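Local coordinates for protein glutathione-specific gamma-glutamylcyclotransferase (Saccharomyces cerevisiae S288c, PDB 5HWK) that cleaves glutathione, and no other gamma-glutamyl peptide, into 5-oxo-L-proline and Cys-Gly, which a separate peptidase then breaks down, at residues 53-57 / 193-197; 9-13 / 156-162. All coordinates share one frame; numbering follows the deposited sequence. Where two conformers were deposited one is given.

Interaction 1 (53-57 / 193-197); sequences PGRVA and NYEYL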
ATOM      1  N   PRO A  53      10.531  15.939  -7.943  1.00 21.99           N
ATOM      2  CA  PRO A  53       9.497  14.948  -7.631  1.00 23.29           C
ATOM      3  C   PRO A  53       9.314  14.747  -6.138  1.00 22.07           C
ATOM      4  O   PRO A  53      10.218  14.932  -5.317  1.00 25.32           O
ATOM      5  CB  PRO A  53      10.039  13.670  -8.272  1.00 24.40           C
ATOM      6  CG  PRO A  53      11.005  14.171  -9.407  1.00 24.76           C
ATOM      7  CD  PRO A  53      11.643  15.399  -8.764  1.00 22.64           C
ATOM      8  N   GLY A  54       8.122  14.312  -5.789  1.00 19.60           N
ATOM      9  CA  GLY A  54       7.840  13.892  -4.432  1.00 20.11           C
ATOM     10  C   GLY A  54       7.970  12.375  -4.264  1.00 19.62           C
ATOM     11  O   GLY A  54       8.487  11.666  -5.133  1.00 20.34           O
ATOM     12  N   ARG A  55       7.437  11.871  -3.159  1.00 18.61           N
ATOM     13  CA  ARG A  55       7.487  10.461  -2.808  1.00 18.36           C
ATOM     14  C   ARG A  55       6.111   9.995  -2.388  1.00 17.02           C
ATOM     15  O   ARG A  55       5.512  10.549  -1.456  1.00 19.23           O
ATOM     16  CB  ARG A  55       8.457  10.143  -1.679  1.00 18.60           C
ATOM     17  CG  ARG A  55       9.857  10.515  -1.948  1.00 19.55           C
ATOM     18  CD  ARG A  55      10.455   9.466  -2.877  1.00 21.36           C
ATOM     19  NE  ARG A  55      11.898   9.651  -3.100  1.00 21.94           N
ATOM     20  CZ  ARG A  55      12.371  10.382  -4.087  1.00 21.52           C
ATOM     21  NH1 ARG A  55      11.581  11.032  -4.916  1.00 22.76           N
ATOM     22  NH2 ARG A  55      13.681  10.465  -4.246  1.00 24.26           N
ATOM     23  N   VAL A  56       5.624   8.909  -3.011  1.00 17.54           N
ATOM     24  CA  VAL A  56       4.310   8.356  -2.700  1.00 18.20           C
ATOM     25  C   VAL A  56       4.462   6.844  -2.556  1.00 18.18           C
ATOM     26  O   VAL A  56       5.540   6.288  -2.742  1.00 18.34           O
ATOM     27  CB  VAL A  56       3.272   8.770  -3.767  1.00 17.94           C
ATOM     28  CG1 VAL A  56       2.993  10.270  -3.679  1.00 19.51           C
ATOM     29  CG2 VAL A  56       3.696   8.365  -5.153  1.00 19.70           C
ATOM     30  N   ALA A  57       3.378   6.193  -2.131  1.00 17.48           N
ATOM     31  CA  ALA A  57       3.481   4.798  -1.702  1.00 17.92           C
ATOM     32  C   ALA A  57       3.440   3.805  -2.861  1.00 19.47           C
ATOM     33  O   ALA A  57       2.678   3.966  -3.825  1.00 20.53           O
ATOM     34  CB  ALA A  57       2.323   4.480  -0.767  1.00 19.83           C
ATOM     35  N   ASN A 193       3.701  17.177  -0.098  1.00 19.22           N
ATOM     36  CA  ASN A 193       3.987  15.745   0.051  1.00 18.30           C
ATOM     37  C   ASN A 193       3.775  15.350   1.511  1.00 19.53           C
ATOM     38  O   ASN A 193       3.318  14.234   1.800  1.00 18.68           O
ATOM     39  CB  ASN A 193       5.437  15.520  -0.384  1.00 19.49           C
ATOM     40  CG  ASN A 193       5.790  14.060  -0.719  1.00 18.87           C
ATOM     41  OD1 ASN A 193       6.829  13.880  -1.337  1.00 18.66           O
ATOM     42  ND2 ASN A 193       4.944  13.087  -0.392  1.00 19.38           N
ATOM     43  N   TYR A 194       4.002  16.287   2.443  1.00 19.45           N
ATOM     44  CA  TYR A 194       3.754  15.999   3.846  1.00 19.08           C
ATOM     45  C   TYR A 194       2.291  15.686   4.103  1.00 19.48           C
ATOM     46  O   TYR A 194       1.982  14.771   4.883  1.00 19.92           O
ATOM     47  CB  TYR A 194       4.185  17.223   4.654  1.00 21.59           C
ATOM     48  CG  TYR A 194       3.831  17.257   6.106  1.00 22.42           C
ATOM     49  CD1 TYR A 194       4.342  16.324   7.014  1.00 24.90           C
ATOM     50  CD2 TYR A 194       3.131  18.341   6.619  1.00 25.05           C
ATOM     51  CE1 TYR A 194       4.046  16.435   8.378  1.00 30.50           C
ATOM     52  CE2 TYR A 194       2.833  18.429   7.914  1.00 29.08           C
ATOM     53  CZ  TYR A 194       3.288  17.495   8.793  1.00 28.77           C
ATOM     54  OH  TYR A 194       2.973  17.689  10.117  1.00 31.20           O
ATOM     55  N   GLU A 195       1.383  16.452   3.484  1.00 18.67           N
ATOM     56  CA  GLU A 195      -0.054  16.188   3.643  1.00 18.27           C
ATOM     57  C   GLU A 195      -0.389  14.758   3.180  1.00 18.76           C
ATOM     58  O   GLU A 195      -1.218  14.089   3.807  1.00 20.69           O
ATOM     59  CB  GLU A 195      -0.880  17.177   2.824  1.00 19.39           C
ATOM     60  CG  GLU A 195      -2.351  16.984   3.031  1.00 21.47           C
ATOM     61  CD  GLU A 195      -3.259  17.726   2.023  1.00 27.92           C
ATOM     62  OE1 GLU A 195      -2.843  17.992   0.859  1.00 27.91           O
ATOM     63  OE2 GLU A 195      -4.430  17.965   2.372  1.00 31.23           O
ATOM     64  N   TYR A 196       0.164  14.312   2.049  1.00 18.63           N
ATOM     65  CA  TYR A 196      -0.084  12.936   1.623  1.00 18.34           C
ATOM     66  C   TYR A 196       0.320  11.928   2.706  1.00 17.69           C
ATOM     67  O   TYR A 196      -0.446  11.000   3.033  1.00 20.28           O
ATOM     68  CB  TYR A 196       0.690  12.675   0.348  1.00 19.06           C
ATOM     69  CG  TYR A 196       0.659  11.274  -0.183  1.00 19.44           C
ATOM     70  CD1 TYR A 196       1.607  10.335   0.233  1.00 19.79           C
ATOM     71  CD2 TYR A 196      -0.295  10.902  -1.135  1.00 19.94           C
ATOM     72  CE1 TYR A 196       1.598   9.037  -0.269  1.00 19.86           C
ATOM     73  CE2 TYR A 196      -0.316   9.595  -1.669  1.00 19.04           C
ATOM     74  CZ  TYR A 196       0.603   8.667  -1.204  1.00 19.28           C
ATOM     75  OH  TYR A 196       0.643   7.391  -1.751  1.00 20.53           O
ATOM     76  N   LEU A 197       1.508  12.102   3.303  1.00 18.07           N
ATOM     77  CA  LEU A 197       1.917  11.192   4.375  1.00 18.35           C
ATOM     78  C   LEU A 197       0.991  11.297   5.571  1.00 18.87           C
ATOM     79  O   LEU A 197       0.608  10.289   6.173  1.00 20.39           O
ATOM     80  CB  LEU A 197       3.353  11.492   4.790  1.00 20.92           C
ATOM     81  CG  LEU A 197       3.987  10.754   5.946  1.00 22.35           C
ATOM     82  CD1 LEU A 197       3.895   9.239   5.760  1.00 24.40           C
ATOM     83  CD2 LEU A 197       5.455  11.179   6.097  1.00 24.44           C
TER

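Interaction 2 (9-13 / 156-162); sequences WVLGY and LLTSVYI. With BEZ (benzoic acid), chain C.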
ATOM      1  N   TRP A   9     -12.462  -7.388  -6.061  1.00 26.04           N
ATOM      2  CA  TRP A   9     -11.929  -6.853  -4.824  1.00 24.00           C
ATOM      3  C   TRP A   9     -10.677  -6.091  -5.193  1.00 23.00           C
ATOM      4  O   TRP A   9      -9.855  -6.589  -5.939  1.00 26.35           O
ATOM      5  CB  TRP A   9     -11.565  -7.994  -3.880  1.00 26.41           C
ATOM      6  CG  TRP A   9     -12.850  -8.664  -3.344  1.00 26.84           C
ATOM      7  CD1 TRP A   9     -13.497  -9.768  -3.856  1.00 30.43           C
ATOM      8  CD2 TRP A   9     -13.625  -8.251  -2.200  1.00 27.66           C
ATOM      9  NE1 TRP A   9     -14.595 -10.044  -3.099  1.00 30.31           N
ATOM     10  CE2 TRP A   9     -14.698  -9.149  -2.072  1.00 29.68           C
ATOM     11  CE3 TRP A   9     -13.496  -7.217  -1.270  1.00 30.19           C
ATOM     12  CZ2 TRP A   9     -15.641  -9.032  -1.068  1.00 30.97           C
ATOM     13  CZ3 TRP A   9     -14.424  -7.115  -0.263  1.00 32.16           C
ATOM     14  CH2 TRP A   9     -15.482  -8.026  -0.167  1.00 32.66           C
ATOM     15  N   VAL A  10     -10.583  -4.869  -4.685  1.00 23.33           N
ATOM     16  CA  VAL A  10      -9.453  -3.986  -4.983  1.00 22.85           C
ATOM     17  C   VAL A  10      -8.758  -3.658  -3.672  1.00 21.81           C
ATOM     18  O   VAL A  10      -9.395  -3.144  -2.753  1.00 24.13           O
ATOM     19  CB  VAL A  10      -9.953  -2.689  -5.642  1.00 25.95           C
ATOM     20  CG1 VAL A  10      -8.777  -1.697  -5.891  1.00 28.76           C
ATOM     21  CG2 VAL A  10     -10.675  -2.981  -6.929  1.00 27.96           C
ATOM     22  N   LEU A  11      -7.436  -3.867  -3.612  1.00 22.93           N
ATOM     23  CA  LEU A  11      -6.669  -3.498  -2.432  1.00 24.62           C
ATOM     24  C   LEU A  11      -6.385  -2.013  -2.463  1.00 24.54           C
ATOM     25  O   LEU A  11      -6.107  -1.452  -3.524  1.00 27.64           O
ATOM     26  CB  LEU A  11      -5.309  -4.188  -2.475  1.00 27.53           C
ATOM     27  CG  LEU A  11      -5.238  -5.687  -2.281  1.00 29.39           C
ATOM     28  CD1 LEU A  11      -3.758  -6.125  -2.340  1.00 31.26           C
ATOM     29  CD2 LEU A  11      -5.883  -6.003  -0.975  1.00 29.74           C
ATOM     30  N   GLY A  12      -6.516  -1.380  -1.306  1.00 23.42           N
ATOM     31  CA  GLY A  12      -6.009  -0.020  -1.157  1.00 23.04           C
ATOM     32  C   GLY A  12      -4.942   0.043  -0.085  1.00 22.86           C
ATOM     33  O   GLY A  12      -5.153  -0.429   1.038  1.00 25.23           O
ATOM     34  N   TYR A  13      -3.778   0.633  -0.411  1.00 22.25           N
ATOM     35  CA  TYR A  13      -2.680   0.758   0.539  1.00 23.22           C
ATOM     36  C   TYR A  13      -2.179   2.192   0.617  1.00 22.38           C
ATOM     37  O   TYR A  13      -1.303   2.483   1.434  1.00 24.62           O
ATOM     38  CB  TYR A  13      -1.516  -0.207   0.214  1.00 22.59           C
ATOM     39  CG  TYR A  13      -0.925   0.064  -1.120  1.00 20.66           C
ATOM     40  CD1 TYR A  13       0.115   0.964  -1.259  1.00 20.79           C
ATOM     41  CD2 TYR A  13      -1.372  -0.590  -2.246  1.00 21.55           C
ATOM     42  CE1 TYR A  13       0.648   1.244  -2.458  1.00 21.49           C
ATOM     43  CE2 TYR A  13      -0.800  -0.342  -3.479  1.00 21.32           C
ATOM     44  CZ  TYR A  13       0.230   0.583  -3.584  1.00 20.58           C
ATOM     45  OH  TYR A  13       0.803   0.833  -4.807  1.00 22.05           O
ATOM     46  N   LEU A 156      -7.768 -14.303  -1.013  1.00 32.23           N
ATOM     47  CA  LEU A 156      -8.733 -13.541  -1.798  1.00 30.67           C
ATOM     48  C   LEU A 156      -8.058 -13.110  -3.097  1.00 30.38           C
ATOM     49  O   LEU A 156      -6.951 -12.534  -3.054  1.00 30.28           O
ATOM     50  CB  LEU A 156      -9.212 -12.318  -0.989  1.00 30.50           C
ATOM     51  CG  LEU A 156     -10.389 -11.536  -1.554  1.00 30.89           C
ATOM     52  CD1 LEU A 156     -11.664 -12.417  -1.558  1.00 32.20           C
ATOM     53  CD2 LEU A 156     -10.638 -10.244  -0.759  1.00 31.05           C
ATOM     54  N   LEU A 157      -8.711 -13.342  -4.248  1.00 30.87           N
ATOM     55  CA  LEU A 157      -8.262 -12.780  -5.529  1.00 30.52           C
ATOM     56  C   LEU A 157      -8.590 -11.278  -5.561  1.00 29.02           C
ATOM     57  O   LEU A 157      -9.757 -10.882  -5.403  1.00 29.30           O
ATOM     58  CB  LEU A 157      -8.881 -13.510  -6.726  1.00 33.05           C
ATOM     59  CG  LEU A 157      -8.545 -12.892  -8.088  1.00 34.93           C
ATOM     60  CD1 LEU A 157      -7.038 -12.962  -8.378  1.00 33.93           C
ATOM     61  CD2 LEU A 157      -9.334 -13.521  -9.227  1.00 38.91           C
ATOM     62  N   THR A 158      -7.555 -10.444  -5.730  1.00 26.76           N
ATOM     63  CA  THR A 158      -7.700  -8.991  -5.650  1.00 28.09           C
ATOM     64  C   THR A 158      -6.932  -8.321  -6.778  1.00 27.73           C
ATOM     65  O   THR A 158      -5.954  -8.849  -7.291  1.00 32.59           O
ATOM     66  CB  THR A 158      -7.152  -8.416  -4.318  1.00 30.95           C
ATOM     67  OG1 THR A 158      -5.721  -8.580  -4.251  1.00 33.49           O
ATOM     68  CG2 THR A 158      -7.775  -9.046  -3.118  1.00 30.94           C
ATOM     69  N   SER A 159      -7.380  -7.130  -7.142  1.00 25.09           N
ATOM     70  CA  SER A 159      -6.647  -6.248  -8.030  0.81 23.24           C
ATOM     71  C   SER A 159      -5.950  -5.193  -7.195  1.00 22.33           C
ATOM     72  O   SER A 159      -6.447  -4.800  -6.145  1.00 24.44           O
ATOM     73  CB  SER A 159      -7.602  -5.560  -9.009  0.81 25.74           C
ATOM     74  OG  SER A 159      -8.120  -6.519  -9.933  0.81 28.94           O
ATOM     75  N   VAL A 160      -4.766  -4.794  -7.639  1.00 22.36           N
ATOM     76  CA  VAL A 160      -3.996  -3.784  -6.907  1.00 21.91           C
ATOM     77  C   VAL A 160      -3.165  -3.023  -7.921  1.00 21.39           C
ATOM     78  O   VAL A 160      -2.658  -3.591  -8.877  1.00 23.23           O
ATOM     79  CB  VAL A 160      -3.128  -4.514  -5.843  1.00 23.55           C
ATOM     80  CG1 VAL A 160      -2.140  -5.503  -6.496  1.00 25.97           C
ATOM     81  CG2 VAL A 160      -2.372  -3.512  -4.924  1.00 24.17           C
ATOM     82  N   TYR A 161      -2.967  -1.715  -7.682  1.00 21.76           N
ATOM     83  CA  TYR A 161      -2.055  -0.900  -8.498  1.00 21.46           C
ATOM     84  C   TYR A 161      -0.726  -0.778  -7.788  1.00 22.79           C
ATOM     85  O   TYR A 161      -0.687  -0.358  -6.633  1.00 22.71           O
ATOM     86  CB  TYR A 161      -2.648   0.500  -8.696  1.00 22.45           C
ATOM     87  CG  TYR A 161      -3.658   0.616  -9.802  1.00 23.93           C
ATOM     88  CD1 TYR A 161      -3.257   0.640 -11.146  1.00 23.68           C
ATOM     89  CD2 TYR A 161      -5.025   0.613  -9.523  1.00 24.99           C
ATOM     90  CE1 TYR A 161      -4.191   0.783 -12.178  1.00 25.38           C
ATOM     91  CE2 TYR A 161      -5.962   0.747 -10.545  1.00 25.25           C
ATOM     92  CZ  TYR A 161      -5.536   0.775 -11.878  1.00 25.45           C
ATOM     93  OH  TYR A 161      -6.417   0.952 -12.914  1.00 27.92           O
ATOM     94  N   ILE A 162       0.355  -1.099  -8.497  1.00 22.41           N
ATOM     95  CA  ILE A 162       1.694  -1.180  -7.936  1.00 24.02           C
ATOM     96  C   ILE A 162       2.651  -0.429  -8.833  1.00 21.83           C
ATOM     97  O   ILE A 162       2.567  -0.544 -10.056  1.00 24.02           O
ATOM     98  CB  ILE A 162       2.172  -2.656  -7.857  1.00 28.44           C
ATOM     99  CG1 ILE A 162       1.291  -3.390  -6.842  1.00 33.93           C
ATOM    100  CG2 ILE A 162       3.676  -2.720  -7.488  1.00 29.45           C
ATOM    101  CD1 ILE A 162       1.647  -4.839  -6.627  1.00 36.51           C
TER
HETATM  102  C   BEZ C 301      -3.701   2.570  -3.401  1.00 22.22           C
HETATM  103  O1  BEZ C 301      -4.227   3.177  -2.509  1.00 23.12           O
HETATM  104  O2  BEZ C 301      -3.619   1.344  -3.263  1.00 25.63           O
HETATM  105  C1  BEZ C 301      -3.094   3.274  -4.573  1.00 23.77           C
HETATM  106  C2  BEZ C 301      -2.296   2.535  -5.424  1.00 24.06           C
HETATM  107  C3  BEZ C 301      -1.652   3.164  -6.497  1.00 23.62           C
HETATM  108  C4  BEZ C 301      -1.878   4.503  -6.763  1.00 23.92           C
HETATM  109  C5  BEZ C 301      -2.718   5.218  -5.924  1.00 24.55           C
HETATM  110  C6  BEZ C 301      -3.330   4.636  -4.819  1.00 24.30           C
HETATM  111  O   HOH W   1     -11.067  -9.683  -7.338  1.00 30.70           O
HETATM  112  O   HOH W   2      -4.290  -0.489  -5.372  1.00 30.15           O

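Interaction 1 (53-57 / 193-197)
Tyr196 reaches from the first turn of helix 193-205 to Val56 and Ala57 of strand 54-61, CG anti to the backbone N (chi1 175°). Its CB points toward the strand and carries the ring out to Val56. CG1 of Val56 sits over the centre of one ring face, 3.8 Å from the centroid, in a CH-pi contact, the two side chains crossing at about a right angle. Further out, CE1 lies 3.7 Å from Val56 CA, and CZ comes equally close to Val56 CB. At the tip, OH accepts a nearly straight hydrogen bond from Ala57 N (3.0 Å) and also lies against Ala57 CB. The strand is the middle one of a small antiparallel sheet in this ChaC-family enzyme; over residues 54-57 and 193-197 the two axes lie 17° apart in direction and 8.8 Å from each other. While Gly54 and Val56 bond to the backbones of Ser43 and Gln41, Arg55 turns its own peptide groups to Asn193, the first residue of the helix. Asn193 OD1 accepts from Arg55 N and ND2 donates to Arg55 O, both at 2.8 Å, so the paired bonds fix the flip of the amide. The guanidinium group leads away to a salt bridge with Glu174.

Interaction 2 (9-13 / 156-162)
Tyr13 and Trp9 reach the 156-162 strand by different first torsions: chi1 of 61° sets the Tyr13 ring between its backbone N and carbonyl carbon, whereas chi1 of -71° leaves the Trp9 indole beside its backbone N. The two strands form a short parallel pairing that joins 8-12 to 154-163, strands otherwise linked through the rest of the antiparallel sheet, and so curls that sheet into the barrel-like core of the gamma-glutamylcyclotransferase fold. Ser159 carries the single bridge: its N donates to Trp9 O (2.8 Å) and its O accepts from Leu11 N (2.9 Å). Segments 9-12 and 156-162 diverge at 49°, and beyond these two bonds water bridges the backbones, one molecule joining Trp9 N to Leu157 O and another joining Leu11 O to Tyr161 N. Leu156 CD2 rests over one face of the indole, offset toward the rim and 3.8 Å from Trp9 CG. On the same side of the strand as Trp9, Leu11 packs its CG on Thr158 and its CB on Val160. The Tyr13 hydroxyl donates to Tyr161 O at 2.6 Å, in the carbonyl plane, and Val160 CG2 meets the ring edge at CE2 (3.8 Å). A phenylalanine at Tyr13 would probably leave the Tyr161 carbonyl without this donor and the ring less firmly fixed beside the ligand. Residues 10-13 probably form part of the substrate site, as in relatives; here Leu11, Gly12 and Tyr13, with Tyr161, line the pocket that holds benzoic acid. The ligand's O2 lies over one face of the Tyr13 ring, takes a bond from the water between Leu11 and Tyr161, and accepts from Tyr13 N at 2.9 Å.

In the fold
The segments alternate along the chain, in the order 9-13, 53-57, 156-162, 193-197, so each contact joins one early and one late element. Their centres are about 21 Å apart, on opposite sides of the chain centre: interaction 2 lies in the main sheet, interaction 1 where strand 54-61 of the smaller sheet meets helix 193-205. They nevertheless touch, Ala57 O packing 3.7 Å from Tyr13 CE1. The same carbonyl is hydrogen-bonded to Tyr119, which lines the benzoic acid pocket, and Tyr196 touches Glu115, the probable proton acceptor and another pocket residue. The two contacts therefore approach the presumed glutathione site from different parts of the fold.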